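Local coordinates for peptidoglycan-recognition protein-LC isoform LCa (Drosophila melanogaster, PDB 2F2L) that activates the imd/Relish immune pathway in response to lipopolysaccharide and peptidoglycan of Gram-negative bacteria, and whose extracellular peptidoglycan-recognition domain is the part present here, at residues Leu9-Gln14 with Arg46-Gln51; Gly25-Leu30 with Pro134-Thr139; Thr32-Cys37 with Ala101-Phe106. All blocks are in the same frame, centred on the assembly; numbering follows the deposited sequence.

Contact 1: Leu9-Gln14 with Arg46-Gln51; sequences LAQPPQ and RVRLLQ. With MLD (glcnac(beta1-4)-murnac(1,6-anhydro)-L-ala-gamma-D-glu-meso-a2pm-D-ala), chain G.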
loop_
_atom_site.group_PDB
_atom_site.type_symbol
_atom_site.label_atom_id
_atom_site.label_comp_id
_atom_site.label_asym_id
_atom_site.label_seq_id
_atom_site.Cartn_x
_atom_site.Cartn_y
_atom_site.Cartn_z
ATOM N N LEU A 9 0.559 -3.438 2.518
ATOM C CA LEU A 9 -0.674 -2.959 1.907
ATOM C C LEU A 9 -0.513 -2.749 0.404
ATOM O O LEU A 9 -1.186 -1.927 -0.192
ATOM C CB LEU A 9 -1.132 -1.678 2.625
ATOM C CG LEU A 9 -2.596 -1.373 2.879
ATOM C CD1 LEU A 9 -3.339 -2.596 3.413
ATOM C CD2 LEU A 9 -2.707 -0.206 3.854
ATOM N N ALA A 10 0.366 -3.541 -0.210
ATOM C CA ALA A 10 0.619 -3.440 -1.629
ATOM C C ALA A 10 -0.660 -3.543 -2.463
ATOM O O ALA A 10 -1.490 -4.437 -2.265
ATOM C CB ALA A 10 1.616 -4.522 -2.063
ATOM N N GLN A 11 -0.791 -2.607 -3.391
ATOM C CA GLN A 11 -1.786 -2.651 -4.456
ATOM C C GLN A 11 -1.399 -3.784 -5.407
ATOM O O GLN A 11 -0.217 -3.949 -5.715
ATOM C CB GLN A 11 -1.721 -1.312 -5.201
ATOM C CG GLN A 11 -2.920 -0.951 -5.982
ATOM C CD GLN A 11 -2.827 0.452 -6.556
ATOM O OE1 GLN A 11 -2.496 1.411 -5.845
ATOM N NE2 GLN A 11 -3.158 0.584 -7.833
ATOM N N PRO A 12 -2.370 -4.595 -5.851
ATOM C CA PRO A 12 -1.993 -5.605 -6.822
ATOM C C PRO A 12 -1.545 -4.933 -8.132
ATOM O O PRO A 12 -2.026 -3.840 -8.435
ATOM C CB PRO A 12 -3.297 -6.384 -7.038
ATOM C CG PRO A 12 -4.346 -5.456 -6.655
ATOM C CD PRO A 12 -3.800 -4.668 -5.533
ATOM N N PRO A 13 -0.589 -5.537 -8.860
ATOM C CA PRO A 13 -0.132 -4.978 -10.135
ATOM C C PRO A 13 -1.257 -4.698 -11.119
ATOM O O PRO A 13 -2.279 -5.403 -11.149
ATOM C CB PRO A 13 0.780 -6.073 -10.694
ATOM C CG PRO A 13 1.275 -6.772 -9.516
ATOM C CD PRO A 13 0.152 -6.754 -8.515
ATOM N N GLN A 14 -1.036 -3.676 -11.934
ATOM C CA GLN A 14 -2.034 -3.199 -12.880
ATOM C C GLN A 14 -2.334 -4.233 -13.964
ATOM O O GLN A 14 -3.487 -4.399 -14.372
ATOM C CB GLN A 14 -1.536 -1.903 -13.520
ATOM C CG GLN A 14 -1.278 -0.766 -12.530
ATOM C CD GLN A 14 -2.487 0.129 -12.326
ATOM O OE1 GLN A 14 -2.572 1.197 -12.919
ATOM N NE2 GLN A 14 -3.427 -0.305 -11.492
ATOM N N ARG A 46 6.666 4.351 3.933
ATOM C CA ARG A 46 7.527 4.747 2.820
ATOM C C ARG A 46 7.289 3.887 1.576
ATOM O O ARG A 46 7.168 4.424 0.467
ATOM C CB ARG A 46 9.016 4.668 3.194
ATOM C CG ARG A 46 9.431 5.501 4.391
ATOM C CD ARG A 46 9.155 7.002 4.246
ATOM N NE ARG A 46 9.581 7.667 5.481
ATOM C CZ ARG A 46 8.973 8.700 6.060
ATOM N NH1 ARG A 46 7.884 9.236 5.544
ATOM N NH2 ARG A 46 9.458 9.178 7.192
ATOM N N VAL A 47 7.243 2.565 1.760
ATOM C CA VAL A 47 7.149 1.642 0.626
ATOM C C VAL A 47 5.784 1.760 -0.074
ATOM O O VAL A 47 5.729 1.794 -1.300
ATOM C CB VAL A 47 7.422 0.162 1.022
ATOM C CG1 VAL A 47 7.301 -0.734 -0.209
ATOM C CG2 VAL A 47 8.825 -0.001 1.612
ATOM N N ARG A 48 4.707 1.854 0.713
ATOM C CA ARG A 48 3.351 1.935 0.167
ATOM C C ARG A 48 3.166 3.249 -0.593
ATOM O O ARG A 48 2.599 3.254 -1.691
ATOM C CB ARG A 48 2.257 1.778 1.257
ATOM C CG ARG A 48 0.801 1.698 0.698
ATOM C CD ARG A 48 0.736 0.706 -0.477
ATOM N NE ARG A 48 -0.540 0.635 -1.197
ATOM C CZ ARG A 48 -0.819 1.336 -2.287
ATOM N NH1 ARG A 48 0.030 2.203 -2.763
ATOM N NH2 ARG A 48 -1.985 1.208 -2.881
ATOM N N LEU A 49 3.697 4.343 -0.049
ATOM C CA LEU A 49 3.641 5.620 -0.755
ATOM C C LEU A 49 4.503 5.659 -2.027
ATOM O O LEU A 49 4.121 6.287 -3.007
ATOM C CB LEU A 49 4.004 6.770 0.175
ATOM C CG LEU A 49 3.064 6.963 1.369
ATOM C CD1 LEU A 49 3.436 8.259 2.092
ATOM C CD2 LEU A 49 1.609 6.967 0.946
ATOM N N LEU A 50 5.673 5.027 -2.001
ATOM C CA LEU A 50 6.484 4.860 -3.222
ATOM C C LEU A 50 5.757 4.071 -4.302
ATOM O O LEU A 50 5.904 4.367 -5.491
ATOM C CB LEU A 50 7.818 4.159 -2.913
ATOM C CG LEU A 50 8.893 5.067 -2.317
ATOM C CD1 LEU A 50 9.962 4.242 -1.536
ATOM C CD2 LEU A 50 9.528 5.881 -3.404
ATOM N N GLN A 51 4.996 3.051 -3.893
ATOM C CA GLN A 51 4.247 2.260 -4.857
ATOM C C GLN A 51 3.245 3.135 -5.576
ATOM O O GLN A 51 3.134 3.080 -6.772
ATOM C CB GLN A 51 3.516 1.072 -4.234
ATOM C CG GLN A 51 2.899 0.179 -5.320
ATOM C CD GLN A 51 1.992 -0.890 -4.798
ATOM O OE1 GLN A 51 1.262 -0.689 -3.813
ATOM N NE2 GLN A 51 1.972 -2.037 -5.498
HETATM C CAA MLD G . -5.454 3.565 -6.015
HETATM C CAB MLD G . -5.685 4.737 -5.074
HETATM O OAC MLD G . -6.792 4.943 -4.593
HETATM N N2 MLD G . -4.608 5.478 -4.833
HETATM C C2 MLD G . -4.604 6.671 -3.993
HETATM C C3 MLD G . -3.967 7.793 -4.816
HETATM O O3 MLD G . -4.691 8.063 -6.033
HETATM C C4 MLD G . -3.768 9.046 -3.969
HETATM O O4 MLD G . -3.006 9.955 -4.744
HETATM C C5 MLD G . -2.983 8.686 -2.703
HETATM C C6 MLD G . -2.806 9.822 -1.678
HETATM O O6 MLD G . -1.850 9.378 -0.671
HETATM O O5 MLD G . -3.728 7.691 -2.006
HETATM C C1 MLD G . -3.795 6.441 -2.729
HETATM O O1 MLD G . -4.469 5.503 -1.932
HETATM C CA4 MLD G . -3.659 5.061 -0.817
HETATM C CA5 MLD G . -2.517 4.100 -1.149
HETATM O OA5 MLD G . -2.618 2.795 -0.484
HETATM C CA6 MLD G . -1.394 4.724 -0.395
HETATM O OA6 MLD G . -1.571 4.262 0.929
HETATM C CA1 MLD G . -2.569 3.199 0.894
HETATM C CA2 MLD G . -3.920 3.803 1.313
HETATM N NAD MLD G . -4.767 2.753 1.918
HETATM C CAE MLD G . -5.288 2.860 3.127
HETATM C CAF MLD G . -6.112 1.665 3.562
HETATM O OAG MLD G . -5.151 3.842 3.857
HETATM C CA3 MLD G . -4.659 4.391 0.113
HETATM O OAH MLD G . -5.653 5.397 0.516
HETATM C CAI MLD G . -7.014 4.905 0.563
HETATM C CAJ MLD G . -7.741 5.081 -0.751
HETATM C CAL MLD G . -7.789 5.675 1.653
HETATM O OAM MLD G . -8.984 5.425 1.774
HETATM N N MLD G . -7.138 6.551 2.417
HETATM C CA MLD G . -7.761 7.311 3.508
HETATM C CB MLD G . -7.615 6.440 4.761
HETATM C C MLD G . -6.937 8.598 3.694
HETATM O O MLD G . -5.713 8.534 3.835
HETATM N NAN MLD G . -7.647 9.722 3.655
HETATM C CAO MLD G . -7.098 11.079 3.805
HETATM C CAP MLD G . -7.633 12.032 2.687
HETATM O OBA MLD G . -7.562 13.239 2.935
HETATM O OAQ MLD G . -8.131 11.563 1.634
HETATM C CBB MLD G . -7.618 11.681 5.106
HETATM C CBC MLD G . -7.081 11.035 6.372
HETATM C CBD MLD G . -7.625 11.805 7.588
HETATM O OBE MLD G . -8.679 12.440 7.531
HETATM N NBF MLD G . -6.885 11.732 8.674
HETATM C CBG MLD G . -7.263 12.408 9.922
HETATM C CBH MLD G . -7.162 13.936 9.740
HETATM O OBI MLD G . -6.196 14.445 9.174
HETATM N NBJ MLD G . -8.203 14.628 10.199
HETATM C CBK MLD G . -8.300 16.104 10.146
HETATM C CBL MLD G . -8.529 16.619 11.572
HETATM C CBM MLD G . -9.452 16.626 9.260
HETATM O OBO MLD G . -10.447 15.878 9.072
HETATM O OBN MLD G . -9.312 17.788 8.804
HETATM C CBP MLD G . -6.351 11.896 11.050
HETATM C CBQ MLD G . -6.909 12.239 12.443
HETATM C CBR MLD G . -6.072 11.589 13.548
HETATM C CBS MLD G . -6.838 11.419 14.861
HETATM C CBT MLD G . -7.866 10.289 14.709
HETATM O OBV MLD G . -7.420 9.130 14.681
HETATM O OBU MLD G . -9.070 10.607 14.631
HETATM N NBW MLD G . -7.516 12.674 15.206
#

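Contact 2: Gly25-Leu30 with Pro134-Thr139; sequences GLVIAL and PSYRFT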
loop_
_atom_site.group_PDB
_atom_site.type_symbol
_atom_site.label_atom_id
_atom_site.label_comp_id
_atom_site.label_asym_id
_atom_site.label_seq_id
_atom_site.Cartn_x
_atom_site.Cartn_y
_atom_site.Cartn_z
ATOM N N GLY A 25 22.979 -12.085 -13.623
ATOM C CA GLY A 25 24.399 -11.847 -13.358
ATOM C C GLY A 25 24.662 -10.463 -12.791
ATOM O O GLY A 25 25.805 -10.106 -12.491
ATOM N N LEU A 26 23.594 -9.690 -12.621
ATOM C CA LEU A 26 23.716 -8.286 -12.240
ATOM C C LEU A 26 22.671 -7.872 -11.198
ATOM O O LEU A 26 21.473 -8.120 -11.369
ATOM C CB LEU A 26 23.569 -7.420 -13.483
ATOM C CG LEU A 26 23.713 -5.908 -13.311
ATOM C CD1 LEU A 26 25.105 -5.553 -12.855
ATOM C CD2 LEU A 26 23.388 -5.216 -14.625
ATOM N N VAL A 27 23.132 -7.236 -10.131
ATOM C CA VAL A 27 22.259 -6.670 -9.103
ATOM C C VAL A 27 22.577 -5.184 -9.005
ATOM O O VAL A 27 23.756 -4.806 -8.925
ATOM C CB VAL A 27 22.462 -7.370 -7.732
ATOM C CG1 VAL A 27 21.534 -6.777 -6.665
ATOM C CG2 VAL A 27 22.222 -8.848 -7.874
ATOM N N ILE A 28 21.543 -4.338 -9.029
ATOM C CA ILE A 28 21.716 -2.879 -9.104
ATOM C C ILE A 28 21.168 -2.185 -7.861
ATOM O O ILE A 28 20.010 -2.425 -7.444
ATOM C CB ILE A 28 21.014 -2.302 -10.353
ATOM C CG1 ILE A 28 21.649 -2.874 -11.627
ATOM C CG2 ILE A 28 21.124 -0.784 -10.396
ATOM C CD1 ILE A 28 20.780 -2.722 -12.857
ATOM N N ALA A 29 21.995 -1.323 -7.269
ATOM C CA ALA A 29 21.586 -0.562 -6.094
ATOM C C ALA A 29 21.078 0.820 -6.505
ATOM O O ALA A 29 21.606 1.433 -7.428
ATOM C CB ALA A 29 22.721 -0.454 -5.096
ATOM N N LEU A 30 20.016 1.268 -5.849
ATOM C CA LEU A 30 19.415 2.562 -6.130
ATOM C C LEU A 30 18.893 3.198 -4.833
ATOM O O LEU A 30 18.511 2.491 -3.905
ATOM C CB LEU A 30 18.239 2.448 -7.115
ATOM C CG LEU A 30 18.371 1.669 -8.423
ATOM C CD1 LEU A 30 17.846 0.255 -8.275
ATOM C CD2 LEU A 30 17.619 2.378 -9.530
ATOM N N PRO A 134 26.342 -17.198 -9.054
ATOM C CA PRO A 134 27.451 -17.095 -8.089
ATOM C C PRO A 134 28.480 -16.009 -8.435
ATOM O O PRO A 134 29.044 -15.403 -7.540
ATOM C CB PRO A 134 28.099 -18.491 -8.118
ATOM C CG PRO A 134 27.054 -19.411 -8.621
ATOM C CD PRO A 134 26.081 -18.596 -9.451
ATOM N N SER A 135 28.702 -15.743 -9.715
ATOM C CA SER A 135 29.688 -14.747 -10.122
ATOM C C SER A 135 29.056 -13.406 -10.447
ATOM O O SER A 135 29.505 -12.717 -11.349
ATOM C CB SER A 135 30.435 -15.251 -11.358
ATOM O OG SER A 135 29.541 -15.281 -12.455
ATOM N N TYR A 136 28.012 -13.029 -9.715
ATOM C CA TYR A 136 27.289 -11.784 -10.002
ATOM C C TYR A 136 28.150 -10.545 -9.789
ATOM O O TYR A 136 29.074 -10.532 -8.971
ATOM C CB TYR A 136 26.044 -11.641 -9.124
ATOM C CG TYR A 136 26.335 -11.447 -7.646
ATOM C CD1 TYR A 136 26.370 -10.178 -7.083
ATOM C CD2 TYR A 136 26.571 -12.541 -6.808
ATOM C CE1 TYR A 136 26.649 -9.998 -5.735
ATOM C CE2 TYR A 136 26.845 -12.369 -5.460
ATOM C CZ TYR A 136 26.886 -11.097 -4.924
ATOM O OH TYR A 136 27.143 -10.930 -3.572
ATOM N N ARG A 137 27.790 -9.497 -10.515
ATOM C CA ARG A 137 28.262 -8.157 -10.256
ATOM C C ARG A 137 27.171 -7.358 -9.506
ATOM O O ARG A 137 25.985 -7.399 -9.869
ATOM C CB ARG A 137 28.607 -7.516 -11.597
ATOM C CG ARG A 137 28.774 -6.033 -11.574
ATOM C CD ARG A 137 29.049 -5.518 -12.993
ATOM N NE ARG A 137 29.206 -4.066 -13.005
ATOM C CZ ARG A 137 29.138 -3.295 -14.082
ATOM N NH1 ARG A 137 28.867 -3.818 -15.277
ATOM N NH2 ARG A 137 29.315 -1.983 -13.944
ATOM N N PHE A 138 27.580 -6.656 -8.449
ATOM C CA PHE A 138 26.715 -5.727 -7.704
ATOM C C PHE A 138 27.235 -4.330 -8.048
ATOM O O PHE A 138 28.438 -4.058 -7.923
ATOM C CB PHE A 138 26.816 -6.043 -6.206
ATOM C CG PHE A 138 25.869 -5.260 -5.303
ATOM C CD1 PHE A 138 24.629 -4.803 -5.742
ATOM C CD2 PHE A 138 26.219 -5.039 -3.977
ATOM C CE1 PHE A 138 23.781 -4.098 -4.889
ATOM C CE2 PHE A 138 25.373 -4.332 -3.113
ATOM C CZ PHE A 138 24.142 -3.871 -3.570
ATOM N N THR A 139 26.367 -3.455 -8.543
ATOM C CA THR A 139 26.811 -2.118 -8.962
ATOM C C THR A 139 25.795 -1.027 -8.680
ATOM O O THR A 139 24.665 -1.304 -8.305
ATOM C CB THR A 139 27.191 -2.081 -10.460
ATOM O OG1 THR A 139 27.901 -0.866 -10.747
ATOM C CG2 THR A 139 26.001 -2.164 -11.338
#

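Contact 3: Thr32-Cys37 with Ala101-Phe106; sequences TNSENC and AYIGSF. With NAG (2-acetamido-2-deoxy-beta-D-glucopyranose), chain C.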
loop_
_atom_site.group_PDB
_atom_site.type_symbol
_atom_site.label_atom_id
_atom_site.label_comp_id
_atom_site.label_asym_id
_atom_site.label_seq_id
_atom_site.Cartn_x
_atom_site.Cartn_y
_atom_site.Cartn_z
ATOM N N THR A 32 15.812 5.446 -3.027
ATOM C CA THR A 32 14.400 5.730 -3.321
ATOM C C THR A 32 14.175 7.242 -3.449
ATOM O O THR A 32 13.173 7.685 -4.020
ATOM C CB THR A 32 13.432 5.129 -2.250
ATOM O OG1 THR A 32 13.752 5.645 -0.952
ATOM C CG2 THR A 32 13.516 3.635 -2.232
ATOM N N ASN A 33 15.113 8.026 -2.909
ATOM C CA ASN A 33 14.965 9.479 -2.752
ATOM C C ASN A 33 13.691 9.897 -2.030
ATOM O O ASN A 33 13.154 10.976 -2.262
ATOM C CB ASN A 33 15.102 10.187 -4.110
ATOM C CG ASN A 33 16.480 10.011 -4.709
ATOM O OD1 ASN A 33 17.478 10.080 -3.991
ATOM N ND2 ASN A 33 16.547 9.762 -6.024
ATOM N N SER A 34 13.228 9.039 -1.130
ATOM C CA SER A 34 12.159 9.355 -0.214
ATOM C C SER A 34 12.825 9.643 1.126
ATOM O O SER A 34 14.020 9.377 1.294
ATOM C CB SER A 34 11.203 8.165 -0.087
ATOM O OG SER A 34 11.817 7.054 0.551
ATOM N N GLU A 35 12.065 10.176 2.077
ATOM C CA GLU A 35 12.491 10.173 3.475
ATOM C C GLU A 35 12.836 8.750 3.895
ATOM O O GLU A 35 12.330 7.794 3.319
ATOM C CB GLU A 35 11.392 10.728 4.384
ATOM C CG GLU A 35 11.411 12.243 4.504
ATOM C CD GLU A 35 10.094 12.820 4.982
ATOM O OE1 GLU A 35 10.050 13.383 6.100
ATOM O OE2 GLU A 35 9.096 12.713 4.235
ATOM N N ASN A 36 13.709 8.608 4.881
ATOM C CA ASN A 36 14.134 7.289 5.328
ATOM C C ASN A 36 13.161 6.730 6.380
ATOM O O ASN A 36 12.062 7.255 6.557
ATOM C CB ASN A 36 15.599 7.322 5.807
ATOM C CG ASN A 36 15.780 8.030 7.129
ATOM O OD1 ASN A 36 14.851 8.632 7.661
ATOM N ND2 ASN A 36 17.001 7.957 7.669
ATOM N N CYS A 37 13.547 5.654 7.051
ATOM C CA CYS A 37 12.687 5.020 8.052
ATOM C C CYS A 37 13.541 4.193 9.020
ATOM O O CYS A 37 14.556 3.644 8.630
ATOM C CB CYS A 37 11.634 4.146 7.350
ATOM S SG CYS A 37 12.286 2.832 6.294
ATOM N N ALA A 101 16.436 -1.372 -3.836
ATOM C CA ALA A 101 16.273 0.055 -3.570
ATOM C C ALA A 101 16.466 0.305 -2.072
ATOM O O ALA A 101 15.928 -0.422 -1.235
ATOM C CB ALA A 101 14.917 0.521 -3.998
ATOM N N TYR A 102 17.224 1.346 -1.747
ATOM C CA TYR A 102 17.519 1.686 -0.363
ATOM C C TYR A 102 16.588 2.826 0.020
ATOM O O TYR A 102 16.556 3.853 -0.638
ATOM C CB TYR A 102 19.034 1.994 -0.210
ATOM C CG TYR A 102 19.805 0.698 -0.350
ATOM C CD1 TYR A 102 20.165 -0.034 0.769
ATOM C CD2 TYR A 102 20.035 0.132 -1.605
ATOM C CE1 TYR A 102 20.820 -1.256 0.655
ATOM C CE2 TYR A 102 20.672 -1.097 -1.737
ATOM C CZ TYR A 102 21.064 -1.787 -0.604
ATOM O OH TYR A 102 21.682 -3.019 -0.729
ATOM N N ILE A 103 15.786 2.611 1.059
ATOM C CA ILE A 103 14.774 3.597 1.441
ATOM C C ILE A 103 15.435 4.795 2.112
ATOM O O ILE A 103 15.966 4.688 3.211
ATOM C CB ILE A 103 13.697 3.017 2.349
ATOM C CG1 ILE A 103 13.025 1.830 1.656
ATOM C CG2 ILE A 103 12.666 4.102 2.719
ATOM C CD1 ILE A 103 12.167 1.001 2.556
ATOM N N GLY A 104 15.390 5.933 1.430
ATOM C CA GLY A 104 16.049 7.141 1.899
ATOM C C GLY A 104 16.699 7.899 0.759
ATOM O O GLY A 104 16.486 7.598 -0.407
ATOM N N SER A 105 17.500 8.889 1.123
ATOM C CA SER A 105 18.281 9.691 0.190
ATOM C C SER A 105 19.715 9.669 0.723
ATOM O O SER A 105 19.924 9.948 1.907
ATOM C CB SER A 105 17.745 11.122 0.152
ATOM O OG SER A 105 18.346 11.849 -0.917
ATOM N N PHE A 106 20.685 9.312 -0.122
ATOM C CA PHE A 106 22.032 8.982 0.367
ATOM C C PHE A 106 23.156 9.664 -0.394
ATOM O O PHE A 106 24.180 9.051 -0.676
ATOM C CB PHE A 106 22.247 7.474 0.330
ATOM C CG PHE A 106 21.173 6.701 1.008
ATOM C CD1 PHE A 106 21.232 6.455 2.372
ATOM C CD2 PHE A 106 20.082 6.227 0.285
ATOM C CE1 PHE A 106 20.223 5.740 3.006
ATOM C CE2 PHE A 106 19.079 5.512 0.908
ATOM C CZ PHE A 106 19.142 5.265 2.269
HETATM C C1 NAG C . 17.130 8.785 8.842
HETATM C C2 NAG C . 18.244 8.120 9.649
HETATM C C3 NAG C . 18.643 9.022 10.814
HETATM C C4 NAG C . 18.962 10.422 10.303
HETATM C C5 NAG C . 17.726 10.951 9.587
HETATM C C6 NAG C . 17.908 12.387 9.092
HETATM C C7 NAG C . 18.202 5.638 9.859
HETATM C C8 NAG C . 19.223 5.536 8.787
HETATM N N2 NAG C . 17.752 6.849 10.176
HETATM O O3 NAG C . 19.745 8.468 11.496
HETATM O O4 NAG C . 19.329 11.261 11.381
HETATM O O5 NAG C . 17.475 10.104 8.474
HETATM O O6 NAG C . 18.976 12.447 8.170
HETATM O O7 NAG C . 17.800 4.601 10.410
HETATM O O HOH W 1 20.053 9.616 -2.947
HETATM O O HOH W 2 17.094 13.162 -2.682
HETATM O O HOH W 3 15.696 3.811 5.674
#

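Contact 1: Leu9-Gln14 with Arg46-Gln51
The guanidinium of Arg48 is layered between the loop and the bound muropeptide. Over one face lies the anhydro-muramic acid part of the ligand, with MLD OA5 2.9 Å from Arg48 CZ; over the opposite face lie the backbone N of Gln11 and the amide oxygen of Gln51, the latter offset toward the rim. At the edge sits the carbonyl of Leu9, whose O accepts a hydrogen bond from Arg48 NE at 2.8 Å. That bond is bent, at 132° on the hydrogen, and the nitrogen stands above the carbonyl plane instead of on a lone pair. Arg48 NH2 reaches Gln11 OE1 at 3.0 Å, this time in the carbonyl plane and on a lone pair, although amide and guanidinium planes are 51° apart. NH2 is also bonded to the Ala34 carbonyl of the neighbouring LCx chain, while a weak bond joins NH1 to Thr52. The bend at chi2 (47°) folds the arginine chain so that CD lies by the Leu9 carbonyl.

The arrangement belongs to the PGRP domain, of the N-acetylmuramoyl-L-alanine amidase 2 family, that makes up the ectodomain: the loop 9-14 lies against helix 40-57, and Leu9, Gln11, Arg48 and Leu49 line the side of the ligand presented by this subunit, the LCx chain supplying further ligand bonds. One helical turn on, Gln51 grips the backbone of Gln11 twice. Its OE1 accepts from Gln11 N at 2.8 Å, and its NE2 donates to Gln11 O at 2.9 Å, both bonds lying in the respective carbonyl planes. A second partner of NE2, Asp62, helps fix the amide's rotation. Leu9 CD2 meets the acetamide methyl MLD CAF at 3.9 Å, and Leu49 CD2 approaches MLD CA6 at 4.0 Å.

Contact 2: Gly25-Leu30 with Pro134-Thr139
Tyr136 meets Gly25 first: its CA directs a CA-H...O contact at the glycine carbonyl, and its ring carbon CD1 comes within 4.4 Å of Val27 CG2. Its ring also stacks on His165. Arg137 N donates to Gly25 O at 2.9 Å. Arg137 O then receives Val27 N, nearly along the C=O axis. The arginine chain runs extended from CG to NE, and its CG passes Leu26 CD1 at 3.9 Å on the face shared by Leu26, Arg137, Ile28 and Thr139.

This is a parallel ladder, the strand axes 4.8 Å apart and their N-to-C directions 12° apart, and it places 136-140 beside 24-31 as the outermost strand, within this chain, of the mixed sheet of the PGRP domain. Phe138, on the other face, brings its ring edge to the backbone: CD1 lies 3.3 Å from Val27 O, near the ring plane. With CG anti to the backbone N (chi1 -174°), the ring lies with its edge alongside the neighbouring strand, where CD1 meets Val27 CG1 at 3.8 Å and CE1 meets Ala29 CB at 3.8 Å. Phe160 and Trp166 approach the same ring, the latter edge-to-face. Thr139 carries the pairing on, its N donating to Val27 O and its O accepting from Ala29 N at 2.9 Å. Its methyl CG2 touches Leu26 CD1, while OG1 bonds to the C-terminal carboxylate of Ser167.

Contact 3: Thr32-Cys37 with Ala101-Phe106
Thr32 lays its methyl CG2 against Ala101 CB at 3.8 Å, and its hydroxyl turns to the backbone just beyond. The contact lies where parallel neighbours 24-31 and 98-102 of the central sheet of the PGRP fold run out into loops, and Thr32 N still bonds to Tyr102 O as a continuation of that pairing. A chi1 of 58° sets OG1 between the backbone N and carbonyl carbon, where it accepts from Gly104 N at 2.9 Å and a nearly straight 167°. The same hydroxyl donates to Ser34 OG, which donates on to Glu35 O, so a short relay runs from Gly104 N through the two hydroxyls to Glu35 O. Gly104 has a backbone conformation open chiefly to glycine; its CA approaches Ser34 O at 3.1 Å. Ile103 CG2 packs on Cys37 SG, the sulfur of the disulfide to Cys43. Asn36 carries the N-linked sugar on ND2, while its CB lies 3.7 Å from Ile103 O. A water accepts from Cys37 N at 3.1 Å and donates to Ile103 O at 2.6 Å.

From the N terminus, the loop 9-14 enters contact 1 first and is closed 32 residues on by helix 40-57. Between its two segments the chain passes through 25-30 and 32-37, so contact 1 crosses both contact 2 and contact 3. Contact 3 closes when strand 98-102 ends, and contact 2 only at 134-139, so contact 3 lies wholly within contact 2's span. Contacts 2 and 3 share the sheet, joined by Leu30 O and Tyr102 N at 2.8 Å. Contact 1 reaches contact 3 through Arg46 NE and Asn36 O, at 2.7 Å, and through Val47 packing on Ile103. Contacts 1 and 2 do not touch: their nearest atoms are about 9 Å apart and their centres about 25 Å.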